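Local structure of cytochrome P450 monooxygenase (Rhodococcus sp. ECU0066, 6KBH) at residues V745-G750 against K768-C773; V704-G709 against K781-L786. The protein probably works as a self-sufficient monooxygenase, carrying electrons from FMN through a [2Fe-2S] cluster to a heme within one chain. All coordinates share one frame; numbering follows the deposited sequence.

Interaction 1. Residues V745-G750 against K768-C773; sequences VPVLDG and KTMMTC. With FES (Fe2/s2 (inorganic) cluster), chain D.
Val745 and Met770 form an antiparallel hydrogen-bonded pair, with Pro746 and Thr769 beside it as the non-hydrogen-bonded one. The first pair is closed by Val745 N to Met770 O at 2.9 Å, met almost head-on at the carbonyl (C=O...N 166°), and by a weak return bond from Met770 N to Val745 O. Val747 N gives a straight bond to Lys768 O at 3.1 Å, but comes in from above the carbonyl plane. Pro746, with no N-H, takes its place between these rungs.

Side-chain packing marks both ends of the ladder. Val747 CG2 reaches Met770 CB at 3.5 Å and also meets its CE, because the Met770 chain bends at its last torsion (chi3 56°); the two side chains cross at about a right angle, and Leu784 touches both. At the other end Val745 CG1 lies beside the Thr772 hydroxyl, 3.8 Å from OG1, again crosswise, while Thr772 packs on helix 720-726.

Among the polar ends, Thr769 OG1 bonds to Glu744. At the cluster, Cys773 SG binds FE2 at 2.3 Å, sharing that iron with Cys743, and the methyl CE of Met771 comes within 3.8 Å of the bridging sulfide S2. A short two-stranded ladder leading straight into cysteine ligands of a [2Fe-2S] cluster belongs to the plant-type ferredoxin fold.

Interaction 2. Residues V704-G709 against K781-L786; sequences VLKDSG and KLTLQL
The carboxylate of Asp707 and the side-chain amide of Gln785 cross with their planes 53° apart, so they do not stack; the Gln785 methylenes lie beside the carboxylate instead. The backbones here form a parallel beta ladder of the ferredoxin-type domain, Val704 beside Thr783 and Leu705 beside Leu784. Asp707 CG stands anti to its carbonyl carbon (chi1 -52°), which sets the carboxylate beside Gln785, past the end of strand 781-784, while Tyr388, a heme-binding residue, touches it from the P450 part. Replaced by an alanine, Asp707 would lose its carboxylate, which is likely to leave Tyr388 and the Gln785 methylenes without that neighbour and open a gap at this junction.

Along the ladder, Val704 N bonds to Leu782 O, Leu784 N to Val704 O at 3.2 Å, and Lys706 N to Leu784 O. Val704 CG1 runs alongside Thr783, 3.8 Å from CG2. On the other face Leu705 CD2 lies 3.8 Å from Leu786 CB, the two side chains running alongside each other.

Past the strands, Ser708 holds the C-terminal carboxylate: its OG bond to Leu786 OXT is modelled unusually short, while the sound one runs from Ser708 N to Leu786 O at 2.9 Å, tilted 25° from the carbonyl plane.

In the fold
The two contacts sit with centres 10 Å apart in the ferredoxin-type part of the chain, and strand 781-784 connects them. In sequence, 704-709 comes first, then both segments of interaction 1, then 781-786, so interaction 2 brackets interaction 1. They touch directly: the classic beta bulge at Leu748 and Asp749 faces Thr783, with probable hydrogen bonds from Leu748 N to Thr783 O and from Thr783 N to Asp749 O. Interaction 1 reaches the iron-sulfur cluster at one end, whereas interaction 2 meets the heme domain through Tyr388 and Arg89. Together they span this domain from its cluster to its P450 interface, consistent with electron transfer toward the heme.

Interaction 1. Residues V745-G750 against K768-C773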
ATOM      1  N   VAL A 745     -14.472   0.580  -2.521  1.00 89.40           N
ATOM      2  CA  VAL A 745     -14.078  -0.809  -2.768  1.00 90.30           C
ATOM      3  C   VAL A 745     -15.268  -1.605  -3.310  1.00 94.77           C
ATOM      4  O   VAL A 745     -16.410  -1.380  -2.886  1.00 95.25           O
ATOM      5  CB  VAL A 745     -13.484  -1.444  -1.488  1.00 94.45           C
ATOM      6  CG1 VAL A 745     -14.573  -1.868  -0.515  1.00 82.32           C
ATOM      7  CG2 VAL A 745     -12.560  -2.607  -1.821  1.00 93.27           C
ATOM      8  N   PRO A 746     -15.054  -2.526  -4.257  1.00 88.17           N
ATOM      9  CA  PRO A 746     -16.187  -3.171  -4.940  1.00 90.19           C
ATOM     10  C   PRO A 746     -16.919  -4.198  -4.085  1.00 93.44           C
ATOM     11  O   PRO A 746     -16.314  -4.940  -3.308  1.00 96.90           O
ATOM     12  CB  PRO A 746     -15.533  -3.841  -6.158  1.00 89.58           C
ATOM     13  CG  PRO A 746     -14.273  -3.098  -6.380  1.00 83.79           C
ATOM     14  CD  PRO A 746     -13.798  -2.712  -5.007  1.00 88.96           C
ATOM     15  N   VAL A 747     -18.239  -4.258  -4.278  1.00 99.79           N
ATOM     16  CA  VAL A 747     -19.136  -5.172  -3.572  1.00100.71           C
ATOM     17  C   VAL A 747     -19.632  -6.218  -4.559  1.00 96.79           C
ATOM     18  O   VAL A 747     -20.278  -5.878  -5.559  1.00 96.66           O
ATOM     19  CB  VAL A 747     -20.323  -4.430  -2.943  1.00 95.17           C
ATOM     20  CG1 VAL A 747     -21.201  -5.401  -2.154  1.00 94.05           C
ATOM     21  CG2 VAL A 747     -19.842  -3.298  -2.068  1.00 91.01           C
ATOM     22  N   LEU A 748     -19.347  -7.492  -4.275  1.00 93.07           N
ATOM     23  CA  LEU A 748     -19.804  -8.585  -5.130  1.00 96.97           C
ATOM     24  C   LEU A 748     -21.155  -9.118  -4.710  1.00 99.87           C
ATOM     25  O   LEU A 748     -21.919  -9.594  -5.557  1.00110.76           O
ATOM     26  CB  LEU A 748     -18.811  -9.755  -5.131  1.00 92.44           C
ATOM     27  CG  LEU A 748     -17.508  -9.622  -5.915  1.00103.68           C
ATOM     28  CD1 LEU A 748     -16.812  -8.391  -5.473  1.00102.11           C
ATOM     29  CD2 LEU A 748     -16.603 -10.831  -5.733  1.00102.35           C
ATOM     30  N   ASP A 749     -21.457  -9.058  -3.419  1.00 96.21           N
ATOM     31  CA  ASP A 749     -22.686  -9.626  -2.899  1.00105.25           C
ATOM     32  C   ASP A 749     -23.034  -8.929  -1.592  1.00107.70           C
ATOM     33  O   ASP A 749     -22.151  -8.497  -0.845  1.00101.27           O
ATOM     34  CB  ASP A 749     -22.550 -11.136  -2.692  1.00109.16           C
ATOM     35  CG  ASP A 749     -23.805 -11.754  -2.130  1.00117.22           C
ATOM     36  OD1 ASP A 749     -24.822 -11.787  -2.854  1.00118.47           O
ATOM     37  OD2 ASP A 749     -23.774 -12.200  -0.963  1.00119.78           O
ATOM     38  N   GLY A 750     -24.326  -8.828  -1.333  1.00108.72           N
ATOM     39  CA  GLY A 750     -24.842  -8.147  -0.166  1.00109.45           C
ATOM     40  C   GLY A 750     -25.293  -6.736  -0.492  1.00107.78           C
ATOM     41  O   GLY A 750     -24.786  -6.086  -1.413  1.00108.99           O
ATOM     42  N   LYS A 768     -22.980  -1.796  -6.499  1.00109.34           N
ATOM     43  CA  LYS A 768     -21.720  -2.336  -6.990  1.00106.14           C
ATOM     44  C   LYS A 768     -20.517  -1.861  -6.189  1.00105.74           C
ATOM     45  O   LYS A 768     -19.403  -2.337  -6.438  1.00 93.14           O
ATOM     46  CB  LYS A 768     -21.523  -1.949  -8.459  1.00106.94           C
ATOM     47  CG  LYS A 768     -22.650  -2.368  -9.389  1.00112.00           C
ATOM     48  CD  LYS A 768     -22.095  -3.097 -10.605  1.00105.67           C
ATOM     49  CE  LYS A 768     -23.206  -3.667 -11.476  1.00110.12           C
ATOM     50  NZ  LYS A 768     -23.432  -2.858 -12.711  1.00111.52           N
ATOM     51  N   THR A 769     -20.707  -0.950  -5.237  1.00105.67           N
ATOM     52  CA  THR A 769     -19.581  -0.246  -4.645  1.00 97.74           C
ATOM     53  C   THR A 769     -19.942   0.219  -3.241  1.00 99.28           C
ATOM     54  O   THR A 769     -21.117   0.343  -2.888  1.00110.66           O
ATOM     55  CB  THR A 769     -19.165   0.939  -5.521  1.00 98.20           C
ATOM     56  OG1 THR A 769     -18.053   1.603  -4.923  1.00 99.92           O
ATOM     57  CG2 THR A 769     -20.317   1.923  -5.678  1.00 97.96           C
ATOM     58  N   MET A 770     -18.908   0.486  -2.443  1.00 94.79           N
ATOM     59  CA  MET A 770     -19.083   0.835  -1.040  1.00 92.83           C
ATOM     60  C   MET A 770     -17.900   1.667  -0.566  1.00 92.74           C
ATOM     61  O   MET A 770     -16.774   1.500  -1.042  1.00 97.57           O
ATOM     62  CB  MET A 770     -19.240  -0.424  -0.174  1.00 95.07           C
ATOM     63  CG  MET A 770     -18.746  -0.293   1.257  1.00 99.50           C
ATOM     64  SD  MET A 770     -19.525  -1.455   2.387  1.00116.56           S
ATOM     65  CE  MET A 770     -19.133  -2.993   1.584  1.00 93.27           C
ATOM     66  N   MET A 771     -18.171   2.569   0.375  1.00 98.52           N
ATOM     67  CA  MET A 771     -17.143   3.389   1.005  1.00 96.85           C
ATOM     68  C   MET A 771     -16.728   2.746   2.324  1.00 94.86           C
ATOM     69  O   MET A 771     -17.561   2.544   3.213  1.00 85.82           O
ATOM     70  CB  MET A 771     -17.645   4.813   1.221  1.00 93.75           C
ATOM     71  CG  MET A 771     -18.181   5.441  -0.048  1.00 90.90           C
ATOM     72  SD  MET A 771     -17.036   5.405  -1.433  1.00 90.74           S
ATOM     73  CE  MET A 771     -15.660   6.286  -0.721  1.00 84.35           C
ATOM     74  N   THR A 772     -15.433   2.457   2.446  1.00 99.31           N
ATOM     75  CA  THR A 772     -14.931   1.559   3.481  1.00 94.91           C
ATOM     76  C   THR A 772     -15.057   2.150   4.882  1.00 90.97           C
ATOM     77  O   THR A 772     -15.153   1.399   5.859  1.00 90.96           O
ATOM     78  CB  THR A 772     -13.476   1.212   3.167  1.00 87.24           C
ATOM     79  OG1 THR A 772     -13.366   0.877   1.781  1.00 95.14           O
ATOM     80  CG2 THR A 772     -13.028   0.033   3.970  1.00 89.00           C
ATOM     81  N   CYS A 773     -15.080   3.477   5.002  1.00 95.56           N
ATOM     82  CA  CYS A 773     -14.927   4.119   6.301  1.00 95.21           C
ATOM     83  C   CYS A 773     -16.242   4.364   7.030  1.00 98.98           C
ATOM     84  O   CYS A 773     -16.250   4.403   8.268  1.00 95.77           O
ATOM     85  CB  CYS A 773     -14.189   5.450   6.142  1.00 96.96           C
ATOM     86  SG  CYS A 773     -15.114   6.684   5.203  1.00110.51           S
TER
HETATM   87 FE1  FES D 803     -12.803   9.610   2.214  1.00 84.30          FE
HETATM   88 FE2  FES D 803     -13.954   7.052   3.247  1.00 83.37          FE
HETATM   89  S1  FES D 803     -12.062   8.010   3.396  1.00 82.03           S
HETATM   90  S2  FES D 803     -14.693   8.650   2.060  1.00 82.05           S

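Interaction 2. Residues V704-G709 against K781-L786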
ATOM      1  N   VAL A 704     -16.588 -10.917   4.089  1.00 95.65           N
ATOM      2  CA  VAL A 704     -15.678 -11.916   3.535  1.00102.18           C
ATOM      3  C   VAL A 704     -14.984 -11.338   2.315  1.00100.74           C
ATOM      4  O   VAL A 704     -15.607 -10.662   1.486  1.00101.01           O
ATOM      5  CB  VAL A 704     -16.393 -13.235   3.171  1.00102.77           C
ATOM      6  CG1 VAL A 704     -17.222 -13.090   1.862  1.00100.09           C
ATOM      7  CG2 VAL A 704     -15.351 -14.367   3.061  1.00113.55           C
ATOM      8  N   LEU A 705     -13.698 -11.624   2.198  1.00 97.09           N
ATOM      9  CA  LEU A 705     -12.879 -11.110   1.113  1.00 95.71           C
ATOM     10  C   LEU A 705     -12.628 -12.252   0.141  1.00 95.59           C
ATOM     11  O   LEU A 705     -11.831 -13.153   0.422  1.00100.90           O
ATOM     12  CB  LEU A 705     -11.586 -10.535   1.669  1.00 94.24           C
ATOM     13  CG  LEU A 705     -11.922  -9.685   2.885  1.00 89.03           C
ATOM     14  CD1 LEU A 705     -10.714  -9.580   3.726  1.00 73.82           C
ATOM     15  CD2 LEU A 705     -12.423  -8.307   2.483  1.00 82.81           C
ATOM     16  N   LYS A 706     -13.322 -12.213  -0.995  1.00 92.72           N
ATOM     17  CA  LYS A 706     -13.319 -13.354  -1.899  1.00 96.46           C
ATOM     18  C   LYS A 706     -11.945 -13.572  -2.516  1.00 94.87           C
ATOM     19  O   LYS A 706     -11.447 -14.703  -2.556  1.00 95.38           O
ATOM     20  CB  LYS A 706     -14.374 -13.173  -2.989  1.00 94.64           C
ATOM     21  CG  LYS A 706     -14.418 -14.350  -3.953  1.00 97.97           C
ATOM     22  CD  LYS A 706     -15.429 -14.161  -5.065  1.00 94.01           C
ATOM     23  CE  LYS A 706     -16.841 -14.430  -4.576  1.00 99.82           C
ATOM     24  NZ  LYS A 706     -17.041 -15.861  -4.214  1.00 97.44           N
ATOM     25  N   ASP A 707     -11.317 -12.503  -3.014  1.00 89.71           N
ATOM     26  CA  ASP A 707     -10.002 -12.654  -3.627  1.00 89.90           C
ATOM     27  C   ASP A 707      -8.982 -13.168  -2.621  1.00 99.62           C
ATOM     28  O   ASP A 707      -8.171 -14.045  -2.941  1.00 93.22           O
ATOM     29  CB  ASP A 707      -9.534 -11.327  -4.220  1.00 94.24           C
ATOM     30  CG  ASP A 707     -10.558 -10.702  -5.140  1.00112.07           C
ATOM     31  OD1 ASP A 707     -11.487 -11.412  -5.586  1.00117.59           O
ATOM     32  OD2 ASP A 707     -10.427  -9.494  -5.419  1.00107.78           O
ATOM     33  N   SER A 708      -9.014 -12.641  -1.395  1.00 95.17           N
ATOM     34  CA  SER A 708      -8.071 -13.075  -0.371  1.00 91.17           C
ATOM     35  C   SER A 708      -8.464 -14.412   0.244  1.00 93.27           C
ATOM     36  O   SER A 708      -7.591 -15.158   0.699  1.00 94.65           O
ATOM     37  CB  SER A 708      -7.957 -12.013   0.725  1.00 91.66           C
ATOM     38  OG  SER A 708      -7.406 -10.811   0.216  1.00 96.99           O
ATOM     39  N   GLY A 709      -9.755 -14.733   0.270  1.00 93.66           N
ATOM     40  CA  GLY A 709     -10.195 -15.988   0.845  1.00 93.36           C
ATOM     41  C   GLY A 709     -10.263 -16.008   2.354  1.00 96.34           C
ATOM     42  O   GLY A 709     -10.046 -17.063   2.962  1.00 86.72           O
ATOM     43  N   LYS A 781     -24.044 -10.218   6.178  1.00114.39           N
ATOM     44  CA  LYS A 781     -22.745 -10.367   5.535  1.00111.24           C
ATOM     45  C   LYS A 781     -22.726  -9.646   4.196  1.00109.94           C
ATOM     46  O   LYS A 781     -23.766  -9.414   3.573  1.00112.74           O
ATOM     47  CB  LYS A 781     -22.370 -11.840   5.331  1.00114.47           C
ATOM     48  CG  LYS A 781     -23.424 -12.662   4.613  1.00111.64           C
ATOM     49  CD  LYS A 781     -22.887 -14.031   4.219  1.00112.59           C
ATOM     50  CE  LYS A 781     -22.380 -14.038   2.783  1.00113.95           C
ATOM     51  NZ  LYS A 781     -22.178 -15.421   2.269  1.00117.31           N
ATOM     52  N   LEU A 782     -21.514  -9.286   3.771  1.00107.07           N
ATOM     53  CA  LEU A 782     -21.250  -8.758   2.441  1.00107.16           C
ATOM     54  C   LEU A 782     -19.982  -9.393   1.897  1.00101.85           C
ATOM     55  O   LEU A 782     -19.081  -9.766   2.653  1.00103.22           O
ATOM     56  CB  LEU A 782     -21.068  -7.237   2.423  1.00105.00           C
ATOM     57  CG  LEU A 782     -22.315  -6.375   2.500  1.00111.37           C
ATOM     58  CD1 LEU A 782     -22.761  -6.381   3.894  1.00110.87           C
ATOM     59  CD2 LEU A 782     -21.988  -4.976   2.096  1.00106.93           C
ATOM     60  N   THR A 783     -19.914  -9.494   0.576  1.00100.75           N
ATOM     61  CA  THR A 783     -18.735  -9.994  -0.114  1.00104.29           C
ATOM     62  C   THR A 783     -18.093  -8.850  -0.888  1.00 99.16           C
ATOM     63  O   THR A 783     -18.778  -8.121  -1.616  1.00 96.32           O
ATOM     64  CB  THR A 783     -19.097 -11.148  -1.051  1.00 93.24           C
ATOM     65  OG1 THR A 783     -19.784 -12.169  -0.314  1.00 92.75           O
ATOM     66  CG2 THR A 783     -17.846 -11.744  -1.669  1.00 98.55           C
ATOM     67  N   LEU A 784     -16.779  -8.697  -0.723  1.00100.84           N
ATOM     68  CA  LEU A 784     -16.015  -7.620  -1.333  1.00 99.12           C
ATOM     69  C   LEU A 784     -14.896  -8.187  -2.194  1.00 98.60           C
ATOM     70  O   LEU A 784     -14.284  -9.205  -1.842  1.00100.77           O
ATOM     71  CB  LEU A 784     -15.437  -6.690  -0.256  1.00 91.73           C
ATOM     72  CG  LEU A 784     -16.497  -5.951   0.557  1.00 97.66           C
ATOM     73  CD1 LEU A 784     -15.872  -5.080   1.632  1.00 86.05           C
ATOM     74  CD2 LEU A 784     -17.318  -5.125  -0.387  1.00 90.22           C
ATOM     75  N   GLN A 785     -14.636  -7.531  -3.331  1.00 91.44           N
ATOM     76  CA  GLN A 785     -13.545  -7.949  -4.223  1.00 97.31           C
ATOM     77  C   GLN A 785     -12.237  -7.475  -3.608  1.00 94.94           C
ATOM     78  O   GLN A 785     -11.685  -6.424  -3.951  1.00 90.49           O
ATOM     79  CB  GLN A 785     -13.731  -7.394  -5.636  1.00102.12           C
ATOM     80  CG  GLN A 785     -12.768  -8.009  -6.629  1.00 95.55           C
ATOM     81  CD  GLN A 785     -13.268  -7.945  -8.061  1.00112.26           C
ATOM     82  OE1 GLN A 785     -13.056  -8.877  -8.841  1.00125.02           O
ATOM     83  NE2 GLN A 785     -13.941  -6.853  -8.412  1.00109.78           N
ATOM     84  N   LEU A 786     -11.731  -8.287  -2.696  1.00 98.98           N
ATOM     85  CA  LEU A 786     -10.605  -7.870  -1.885  1.00 95.48           C
ATOM     86  C   LEU A 786      -9.886  -9.090  -1.339  1.00 95.59           C
ATOM     87  O   LEU A 786     -10.519 -10.139  -1.181  1.00 90.93           O
ATOM     88  CB  LEU A 786     -11.094  -6.968  -0.758  1.00 83.44           C
ATOM     89  CG  LEU A 786     -10.190  -5.841  -0.288  1.00 86.63           C
ATOM     90  CD1 LEU A 786      -9.735  -5.002  -1.467  1.00 79.59           C
ATOM     91  CD2 LEU A 786     -10.923  -4.968   0.721  1.00 81.19           C
ATOM     92  OXT LEU A 786      -8.686  -9.075  -1.057  1.00 90.56           O
TER